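Local coordinates for protein Rho guanyl nucleotide exchange factor (Rom2), putative (Aspergillus fumigatus Af293, PDB 5O51) that probably acts, as a whole protein, as a guanine-nucleotide exchange factor for Rho GTPases, this piece being its CNH domain, a seven-bladed beta-propeller, at residues Tyr277-Ile290 / Ile293-Ile307. Residues are numbered along the deposited sequence; the frame is centred on the assembly and turned at random.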
ATOM      1  N   TYR A 277      -8.783  12.840  -7.864  1.00 41.88           N
ATOM      2  CA  TYR A 277      -8.823  14.069  -8.727  1.00 47.02           C
ATOM      3  C   TYR A 277      -9.923  15.032  -8.296  1.00 46.67           C
ATOM      4  O   TYR A 277     -11.021  14.578  -8.013  1.00 55.59           O
ATOM      5  CB  TYR A 277      -8.915  13.725 -10.231  1.00 52.11           C
ATOM      6  CG  TYR A 277      -8.440  14.897 -11.122  1.00 55.68           C
ATOM      7  CD1 TYR A 277      -9.285  16.000 -11.347  1.00 55.35           C
ATOM      8  CD2 TYR A 277      -7.154  14.910 -11.735  1.00 54.85           C
ATOM      9  CE1 TYR A 277      -8.874  17.076 -12.109  1.00 55.22           C
ATOM     10  CE2 TYR A 277      -6.747  16.019 -12.512  1.00 55.61           C
ATOM     11  CZ  TYR A 277      -7.625  17.091 -12.663  1.00 51.74           C
ATOM     12  OH  TYR A 277      -7.335  18.220 -13.393  1.00 62.65           O
ATOM     13  N   PRO A 278      -9.665  16.350  -8.154  1.00 45.18           N
ATOM     14  CA  PRO A 278      -8.410  17.049  -8.415  1.00 43.62           C
ATOM     15  C   PRO A 278      -7.443  17.093  -7.186  1.00 47.79           C
ATOM     16  O   PRO A 278      -6.601  18.002  -7.121  1.00 39.21           O
ATOM     17  CB  PRO A 278      -8.921  18.469  -8.753  1.00 39.36           C
ATOM     18  CG  PRO A 278     -10.052  18.628  -7.821  1.00 36.69           C
ATOM     19  CD  PRO A 278     -10.675  17.284  -7.612  1.00 40.43           C
ATOM     20  N   TYR A 279      -7.520  16.129  -6.257  1.00 38.91           N
ATOM     21  CA  TYR A 279      -6.682  16.227  -5.036  1.00 41.96           C
ATOM     22  C   TYR A 279      -5.593  15.168  -4.953  1.00 42.25           C
ATOM     23  O   TYR A 279      -5.728  14.075  -5.482  1.00 41.36           O
ATOM     24  CB  TYR A 279      -7.527  16.215  -3.804  1.00 42.50           C
ATOM     25  CG  TYR A 279      -8.657  17.237  -3.786  1.00 50.40           C
ATOM     26  CD1 TYR A 279      -8.393  18.607  -3.712  1.00 47.71           C
ATOM     27  CD2 TYR A 279      -9.988  16.833  -3.832  1.00 57.10           C
ATOM     28  CE1 TYR A 279      -9.408  19.524  -3.677  1.00 57.02           C
ATOM     29  CE2 TYR A 279     -11.021  17.739  -3.801  1.00 55.56           C
ATOM     30  CZ  TYR A 279     -10.734  19.089  -3.716  1.00 63.40           C
ATOM     31  OH  TYR A 279     -11.755  20.024  -3.690  1.00 59.33           O
ATOM     32  N   ILE A 280      -4.474  15.527  -4.311  1.00 39.79           N
ATOM     33  CA  ILE A 280      -3.413  14.576  -4.002  1.00 36.15           C
ATOM     34  C   ILE A 280      -3.286  14.676  -2.502  1.00 37.27           C
ATOM     35  O   ILE A 280      -3.190  15.818  -1.946  1.00 40.28           O
ATOM     36  CB  ILE A 280      -2.130  14.818  -4.825  1.00 41.42           C
ATOM     37  CG1 ILE A 280      -0.926  14.042  -4.270  1.00 44.97           C
ATOM     38  CG2 ILE A 280      -1.749  16.278  -4.925  1.00 45.10           C
ATOM     39  CD1 ILE A 280      -1.041  12.566  -4.588  1.00 56.32           C
ATOM     40  N   LEU A 281      -3.374  13.504  -1.826  1.00 31.60           N
ATOM     41  CA  LEU A 281      -3.363  13.447  -0.364  1.00 31.64           C
ATOM     42  C   LEU A 281      -2.081  12.754   0.112  1.00 33.89           C
ATOM     43  O   LEU A 281      -1.773  11.663  -0.341  1.00 32.03           O
ATOM     44  CB  LEU A 281      -4.549  12.665   0.143  1.00 35.73           C
ATOM     45  CG  LEU A 281      -5.958  13.298  -0.054  1.00 38.72           C
ATOM     46  CD1 LEU A 281      -6.524  12.922  -1.405  1.00 39.04           C
ATOM     47  CD2 LEU A 281      -6.950  12.862   0.994  1.00 36.74           C
ATOM     48  N   ALA A 282      -1.325  13.405   0.987  1.00 32.41           N
ATOM     49  CA  ALA A 282      -0.105  12.820   1.598  1.00 28.41           C
ATOM     50  C   ALA A 282      -0.366  12.465   3.045  1.00 31.86           C
ATOM     51  O   ALA A 282      -0.685  13.355   3.823  1.00 30.33           O
ATOM     52  CB  ALA A 282       1.023  13.838   1.509  1.00 31.50           C
ATOM     53  N   PHE A 283      -0.235  11.176   3.450  1.00 30.02           N
ATOM     54  CA  PHE A 283      -0.476  10.802   4.869  1.00 29.76           C
ATOM     55  C   PHE A 283       0.859  10.718   5.604  1.00 29.11           C
ATOM     56  O   PHE A 283       1.739   9.987   5.142  1.00 33.05           O
ATOM     57  CB  PHE A 283      -1.168   9.394   4.898  1.00 29.61           C
ATOM     58  CG  PHE A 283      -2.557   9.408   4.329  1.00 31.54           C
ATOM     59  CD1 PHE A 283      -2.780   9.501   2.969  1.00 33.76           C
ATOM     60  CD2 PHE A 283      -3.635   9.372   5.142  1.00 33.43           C
ATOM     61  CE1 PHE A 283      -4.087   9.590   2.470  1.00 36.42           C
ATOM     62  CE2 PHE A 283      -4.939   9.409   4.655  1.00 34.61           C
ATOM     63  CZ  PHE A 283      -5.157   9.529   3.326  1.00 35.07           C
ATOM     64  N   GLU A 284       0.979  11.399   6.748  1.00 29.35           N
ATOM     65  CA  GLU A 284       2.148  11.359   7.633  1.00 32.97           C
ATOM     66  C   GLU A 284       1.587  11.024   9.017  1.00 31.81           C
ATOM     67  O   GLU A 284       0.407  11.230   9.255  1.00 29.78           O
ATOM     68  CB  GLU A 284       2.773  12.781   7.680  1.00 34.49           C
ATOM     69  CG  GLU A 284       4.056  12.802   8.328  1.00 53.96           C
ATOM     70  CD  GLU A 284       4.274  13.783   9.448  1.00 42.11           C
ATOM     71  OE1 GLU A 284       3.650  13.865  10.542  1.00 38.53           O
ATOM     72  OE2 GLU A 284       5.266  14.396   9.192  1.00 45.52           O
ATOM     73  N   PRO A 285       2.423  10.570   9.984  1.00 38.02           N
ATOM     74  CA  PRO A 285       1.802  10.163  11.259  1.00 38.69           C
ATOM     75  C   PRO A 285       0.965  11.219  11.984  1.00 35.41           C
ATOM     76  O   PRO A 285      -0.030  10.860  12.639  1.00 37.73           O
ATOM     77  CB  PRO A 285       3.020   9.700  12.090  1.00 36.35           C
ATOM     78  CG  PRO A 285       3.872   9.054  11.050  1.00 39.69           C
ATOM     79  CD  PRO A 285       3.819  10.098   9.935  1.00 41.81           C
ATOM     80  N   ASN A 286       1.303  12.500  11.850  1.00 31.66           N
ATOM     81  CA  ASN A 286       0.605  13.557  12.608  1.00 31.30           C
ATOM     82  C   ASN A 286      -0.303  14.389  11.761  1.00 31.33           C
ATOM     83  O   ASN A 286      -1.054  15.201  12.284  1.00 32.13           O
ATOM     84  CB  ASN A 286       1.584  14.493  13.349  1.00 36.78           C
ATOM     85  CG  ASN A 286       2.387  13.786  14.406  1.00 39.53           C
ATOM     86  OD1 ASN A 286       3.621  13.843  14.420  1.00 48.02           O
ATOM     87  ND2 ASN A 286       1.720  13.101  15.270  1.00 39.44           N
ATOM     88  N   PHE A 287      -0.353  14.156  10.464  1.00 30.93           N
ATOM     89  CA  PHE A 287      -1.344  14.904   9.650  1.00 31.11           C
ATOM     90  C   PHE A 287      -1.483  14.437   8.235  1.00 27.88           C
ATOM     91  O   PHE A 287      -0.572  13.904   7.624  1.00 30.00           O
ATOM     92  CB  PHE A 287      -1.041  16.458   9.635  1.00 35.34           C
ATOM     93  CG  PHE A 287       0.345  16.835   9.163  1.00 32.27           C
ATOM     94  CD1 PHE A 287       1.367  17.027  10.069  1.00 37.04           C
ATOM     95  CD2 PHE A 287       0.578  17.157   7.841  1.00 35.08           C
ATOM     96  CE1 PHE A 287       2.625  17.438   9.656  1.00 37.77           C
ATOM     97  CE2 PHE A 287       1.834  17.547   7.426  1.00 33.15           C
ATOM     98  CZ  PHE A 287       2.864  17.628   8.315  1.00 33.25           C
ATOM     99  N   ILE A 288      -2.645  14.698   7.676  1.00 27.26           N
ATOM    100  CA  ILE A 288      -2.886  14.504   6.250  1.00 29.09           C
ATOM    101  C   ILE A 288      -2.821  15.873   5.564  1.00 31.36           C
ATOM    102  O   ILE A 288      -3.541  16.780   5.961  1.00 31.86           O
ATOM    103  CB  ILE A 288      -4.287  13.950   5.955  1.00 30.25           C
ATOM    104  CG1 ILE A 288      -4.549  12.679   6.774  1.00 31.52           C
ATOM    105  CG2 ILE A 288      -4.405  13.623   4.483  1.00 32.51           C
ATOM    106  CD1 ILE A 288      -5.960  12.177   6.685  1.00 34.81           C
ATOM    107  N   GLU A 289      -1.995  15.979   4.524  1.00 31.50           N
ATOM    108  CA  GLU A 289      -1.872  17.206   3.709  1.00 32.81           C
ATOM    109  C   GLU A 289      -2.543  17.013   2.384  1.00 29.78           C
ATOM    110  O   GLU A 289      -2.150  16.154   1.619  1.00 31.00           O
ATOM    111  CB  GLU A 289      -0.393  17.605   3.506  1.00 30.47           C
ATOM    112  CG  GLU A 289      -0.146  19.022   2.923  1.00 32.90           C
ATOM    113  CD  GLU A 289       1.338  19.436   2.855  1.00 34.80           C
ATOM    114  OE1 GLU A 289       2.230  18.837   3.536  1.00 32.74           O
ATOM    115  OE2 GLU A 289       1.613  20.342   2.058  1.00 36.13           O
ATOM    116  N   ILE A 290      -3.479  17.893   2.090  1.00 30.32           N
ATOM    117  CA  ILE A 290      -4.254  17.837   0.821  1.00 36.21           C
ATOM    118  C   ILE A 290      -3.931  19.034  -0.143  1.00 35.25           C
ATOM    119  O   ILE A 290      -4.136  20.190   0.233  1.00 35.53           O
ATOM    120  CB  ILE A 290      -5.741  17.740   1.111  1.00 37.93           C
ATOM    121  CG1 ILE A 290      -5.996  16.539   2.064  1.00 40.21           C
ATOM    122  CG2 ILE A 290      -6.542  17.672  -0.187  1.00 37.57           C
ATOM    123  CD1 ILE A 290      -7.404  16.614   2.660  1.00 41.09           C
ATOM    124  N   ILE A 293      -3.967  19.083  -7.583  1.00 35.74           N
ATOM    125  CA  ILE A 293      -3.070  18.532  -8.599  1.00 39.40           C
ATOM    126  C   ILE A 293      -2.728  19.487  -9.760  1.00 40.96           C
ATOM    127  O   ILE A 293      -1.691  19.371 -10.363  1.00 43.27           O
ATOM    128  CB  ILE A 293      -3.669  17.170  -9.129  1.00 51.08           C
ATOM    129  CG1 ILE A 293      -2.682  16.350  -9.955  1.00 56.68           C
ATOM    130  CG2 ILE A 293      -4.904  17.387 -10.009  1.00 55.61           C
ATOM    131  CD1 ILE A 293      -1.578  15.704  -9.149  1.00 63.27           C
ATOM    132  N   GLU A 294      -3.624  20.395 -10.114  1.00 41.78           N
ATOM    133  CA  GLU A 294      -3.330  21.367 -11.172  1.00 44.30           C
ATOM    134  C   GLU A 294      -2.474  22.505 -10.689  1.00 43.52           C
ATOM    135  O   GLU A 294      -1.399  22.789 -11.289  1.00 43.15           O
ATOM    136  CB  GLU A 294      -4.628  21.909 -11.784  1.00 47.38           C
ATOM    137  CG  GLU A 294      -5.498  20.871 -12.476  1.00 51.71           C
ATOM    138  CD  GLU A 294      -4.727  20.016 -13.482  1.00 62.94           C
ATOM    139  OE1 GLU A 294      -3.607  20.400 -13.901  1.00 68.23           O
ATOM    140  OE2 GLU A 294      -5.248  18.928 -13.866  1.00 73.31           O
ATOM    141  N   THR A 295      -2.918  23.162  -9.624  1.00 38.25           N
ATOM    142  CA  THR A 295      -2.229  24.376  -9.201  1.00 43.05           C
ATOM    143  C   THR A 295      -1.105  24.151  -8.211  1.00 46.45           C
ATOM    144  O   THR A 295      -0.284  25.032  -8.045  1.00 43.54           O
ATOM    145  CB  THR A 295      -3.187  25.335  -8.557  1.00 49.54           C
ATOM    146  OG1 THR A 295      -3.606  24.790  -7.314  1.00 43.28           O
ATOM    147  CG2 THR A 295      -4.427  25.624  -9.520  1.00 46.13           C
ATOM    148  N   SER A 296      -1.142  23.024  -7.493  1.00 39.53           N
ATOM    149  CA  SER A 296      -0.157  22.576  -6.481  1.00 34.35           C
ATOM    150  C   SER A 296      -0.311  23.288  -5.183  1.00 35.61           C
ATOM    151  O   SER A 296       0.411  22.975  -4.230  1.00 37.94           O
ATOM    152  CB  SER A 296       1.299  22.611  -6.922  1.00 35.00           C
ATOM    153  OG  SER A 296       1.847  23.943  -6.806  1.00 37.65           O
ATOM    154  N   GLU A 297      -1.337  24.105  -5.086  1.00 34.36           N
ATOM    155  CA  GLU A 297      -1.634  24.835  -3.862  1.00 42.23           C
ATOM    156  C   GLU A 297      -2.225  23.935  -2.750  1.00 41.69           C
ATOM    157  O   GLU A 297      -2.933  22.940  -3.027  1.00 40.07           O
ATOM    158  CB  GLU A 297      -2.637  25.977  -4.165  1.00 43.00           C
ATOM    159  CG  GLU A 297      -4.087  25.479  -4.308  1.00 58.97           C
ATOM    160  CD  GLU A 297      -5.081  26.371  -5.092  1.00 63.53           C
ATOM    161  OE1 GLU A 297      -5.496  27.430  -4.565  1.00 65.88           O
ATOM    162  OE2 GLU A 297      -5.523  25.947  -6.185  1.00 54.35           O
ATOM    163  N   LEU A 298      -2.006  24.378  -1.521  1.00 37.31           N
ATOM    164  CA  LEU A 298      -2.489  23.776  -0.302  1.00 38.60           C
ATOM    165  C   LEU A 298      -3.992  23.981  -0.174  1.00 44.04           C
ATOM    166  O   LEU A 298      -4.452  25.100  -0.209  1.00 39.81           O
ATOM    167  CB  LEU A 298      -1.799  24.407   0.923  1.00 35.67           C
ATOM    168  CG  LEU A 298      -2.296  23.914   2.279  1.00 38.25           C
ATOM    169  CD1 LEU A 298      -2.084  22.384   2.383  1.00 40.20           C
ATOM    170  CD2 LEU A 298      -1.596  24.618   3.393  1.00 38.67           C
ATOM    171  N   ILE A 299      -4.746  22.894   0.001  1.00 39.17           N
ATOM    172  CA  ILE A 299      -6.199  22.970   0.223  1.00 38.47           C
ATOM    173  C   ILE A 299      -6.561  22.787   1.679  1.00 41.05           C
ATOM    174  O   ILE A 299      -7.375  23.548   2.174  1.00 43.32           O
ATOM    175  CB  ILE A 299      -6.921  21.886  -0.594  1.00 42.34           C
ATOM    176  CG1 ILE A 299      -6.686  22.097  -2.090  1.00 41.39           C
ATOM    177  CG2 ILE A 299      -8.440  21.804  -0.291  1.00 47.32           C
ATOM    178  CD1 ILE A 299      -7.485  23.268  -2.668  1.00 45.05           C
ATOM    179  N   HIS A 300      -6.035  21.745   2.350  1.00 40.54           N
ATOM    180  CA  HIS A 300      -6.457  21.423   3.720  1.00 39.94           C
ATOM    181  C   HIS A 300      -5.361  20.603   4.411  1.00 35.96           C
ATOM    182  O   HIS A 300      -4.605  19.841   3.785  1.00 32.87           O
ATOM    183  CB  HIS A 300      -7.895  20.781   3.706  1.00 44.78           C
ATOM    184  CG  HIS A 300      -8.539  20.701   5.051  1.00 58.85           C
ATOM    185  ND1 HIS A 300      -8.549  21.761   5.942  1.00 63.44           N
ATOM    186  CD2 HIS A 300      -9.151  19.669   5.695  1.00 60.94           C
ATOM    187  CE1 HIS A 300      -9.157  21.396   7.064  1.00 57.95           C
ATOM    188  NE2 HIS A 300      -9.522  20.132   6.945  1.00 62.75           N
ATOM    189  N   ILE A 301      -5.181  20.865   5.694  1.00 34.50           N
ATOM    190  CA  ILE A 301      -4.429  19.991   6.577  1.00 37.83           C
ATOM    191  C   ILE A 301      -5.406  19.387   7.626  1.00 41.64           C
ATOM    192  O   ILE A 301      -6.126  20.121   8.329  1.00 36.66           O
ATOM    193  CB  ILE A 301      -3.298  20.769   7.262  1.00 35.14           C
ATOM    194  CG1 ILE A 301      -2.267  21.166   6.216  1.00 37.81           C
ATOM    195  CG2 ILE A 301      -2.605  19.972   8.356  1.00 39.49           C
ATOM    196  CD1 ILE A 301      -1.226  22.088   6.740  1.00 42.32           C
ATOM    197  N   MET A 302      -5.376  18.059   7.794  1.00 41.71           N
ATOM    198  CA  MET A 302      -6.223  17.361   8.869  1.00 35.30           C
ATOM    199  C   MET A 302      -5.269  16.775   9.919  1.00 32.73           C
ATOM    200  O   MET A 302      -4.518  15.837   9.625  1.00 35.37           O
ATOM    201  CB  MET A 302      -7.067  16.271   8.207  1.00 33.98           C
ATOM    202  CG  MET A 302      -7.888  16.668   6.986  1.00 36.73           C
ATOM    203  SD  MET A 302      -8.651  15.264   6.040  1.00 49.53           S
ATOM    204  CE  MET A 302      -9.847  14.725   7.285  1.00 52.78           C
ATOM    205  N   THR A 303      -5.207  17.347  11.119  1.00 34.03           N
ATOM    206  CA  THR A 303      -4.203  16.918  12.095  1.00 35.51           C
ATOM    207  C   THR A 303      -4.725  15.692  12.867  1.00 34.85           C
ATOM    208  O   THR A 303      -5.875  15.437  12.837  1.00 32.72           O
ATOM    209  CB  THR A 303      -3.834  18.023  13.083  1.00 38.15           C
ATOM    210  OG1 THR A 303      -5.041  18.482  13.681  1.00 45.60           O
ATOM    211  CG2 THR A 303      -3.237  19.212  12.356  1.00 38.23           C
ATOM    212  N   GLY A 304      -3.837  14.941  13.503  1.00 36.10           N
ATOM    213  CA  GLY A 304      -4.212  13.840  14.365  1.00 40.63           C
ATOM    214  C   GLY A 304      -3.006  13.127  14.862  1.00 38.53           C
ATOM    215  O   GLY A 304      -1.884  13.647  14.840  1.00 39.73           O
ATOM    216  N   LYS A 305      -3.231  11.916  15.295  1.00 41.59           N
ATOM    217  CA  LYS A 305      -2.198  11.114  15.922  1.00 41.27           C
ATOM    218  C   LYS A 305      -2.157   9.658  15.410  1.00 36.36           C
ATOM    219  O   LYS A 305      -3.163   9.021  15.294  1.00 32.56           O
ATOM    220  CB  LYS A 305      -2.443  11.213  17.435  1.00 50.93           C
ATOM    221  CG  LYS A 305      -1.173  10.958  18.203  1.00 59.92           C
ATOM    222  CD  LYS A 305      -1.432  10.587  19.646  1.00 71.01           C
ATOM    223  CE  LYS A 305      -0.257   9.743  20.156  1.00 76.31           C
ATOM    224  NZ  LYS A 305      -0.272   9.583  21.629  1.00 79.53           N
ATOM    225  N   ASN A 306      -0.984   9.170  15.055  1.00 34.80           N
ATOM    226  CA  ASN A 306      -0.799   7.828  14.523  1.00 39.84           C
ATOM    227  C   ASN A 306      -1.797   7.562  13.358  1.00 37.34           C
ATOM    228  O   ASN A 306      -2.547   6.604  13.355  1.00 32.71           O
ATOM    229  CB  ASN A 306      -0.913   6.767  15.658  1.00 37.76           C
ATOM    230  CG  ASN A 306      -0.458   5.357  15.231  1.00 44.53           C
ATOM    231  OD1 ASN A 306       0.228   5.154  14.227  1.00 44.74           O
ATOM    232  ND2 ASN A 306      -0.848   4.362  16.025  1.00 44.85           N
ATOM    233  N   ILE A 307      -1.783   8.447  12.377  1.00 36.28           N
ATOM    234  CA  ILE A 307      -2.599   8.302  11.156  1.00 37.13           C
ATOM    235  C   ILE A 307      -1.940   7.306  10.254  1.00 34.60           C
ATOM    236  O   ILE A 307      -0.758   7.418  10.047  1.00 35.30           O
ATOM    237  CB  ILE A 307      -2.730   9.634  10.385  1.00 34.75           C
ATOM    238  CG1 ILE A 307      -3.524  10.626  11.236  1.00 31.02           C
ATOM    239  CG2 ILE A 307      -3.346   9.320   8.965  1.00 36.18           C
ATOM    240  CD1 ILE A 307      -3.414  12.106  10.822  1.00 34.25           C
TER
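Ile293, at the start of the loop between strands 287-292 and 298-303, bonds back to the loop before strand 279-284: its backbone N gives a nearly straight hydrogen bond to Pro278 O (2.9 Å), and its CG2 methyl lies against CE2 of the Tyr277 ring at 3.4 Å. A branched aliphatic suits this spot, since its other arm, ending in CD1, reaches Ile280. Further on, Leu298 lays CD1 beside the aliphatic CG of Glu289, whose carboxylate is paired with Arg291. Ile299 and His300 then share one partner in a classic beta bulge: Ile290 O accepts from Ile299 N at 2.8 Å and, in a longer bond, from His300 N at 3.2 Å. Ile299, in the bulge, rests CG1 near CE1 of the Tyr279 ring, which also meets that of Phe335.

Beyond the bulge the hairpin is regular and antiparallel. Ile301 stands beside Phe287 on the face that carries Glu289, with CG2 4.1 Å from Phe287 CB. Met302 and Ile288 exchange two backbone bonds as a hydrogen-bonded pair, and on the other face the flexible thioether, bent at chi3 (68°), sets SD 3.8 Å from Ile290 CD1 and alongside Ile288. Gly304 N bonds to Asn286 O from above the carbonyl plane; glycine suits the place, because Ile307 CD1 would crowd a side chain. After Asn306 turns the corner with positive phi, Ile307 N meets Pro285 O in a straight N-H...O bond (180°), well off the C=O direction. With CG2 anti to its backbone N, Ile307 meets the edge of the Phe283 ring, while Ile288 CG2 sits over the centre of a ring face.

Strand 298-303 is the fourth strand, at one edge of a four-stranded propeller blade, antiparallel to 287-292; Phe283, Ile288 and Met302 pack on Tyr319 of strand 317-323 in the next blade, and Ile280 and Ile293 on Leu241 of strand 239-244.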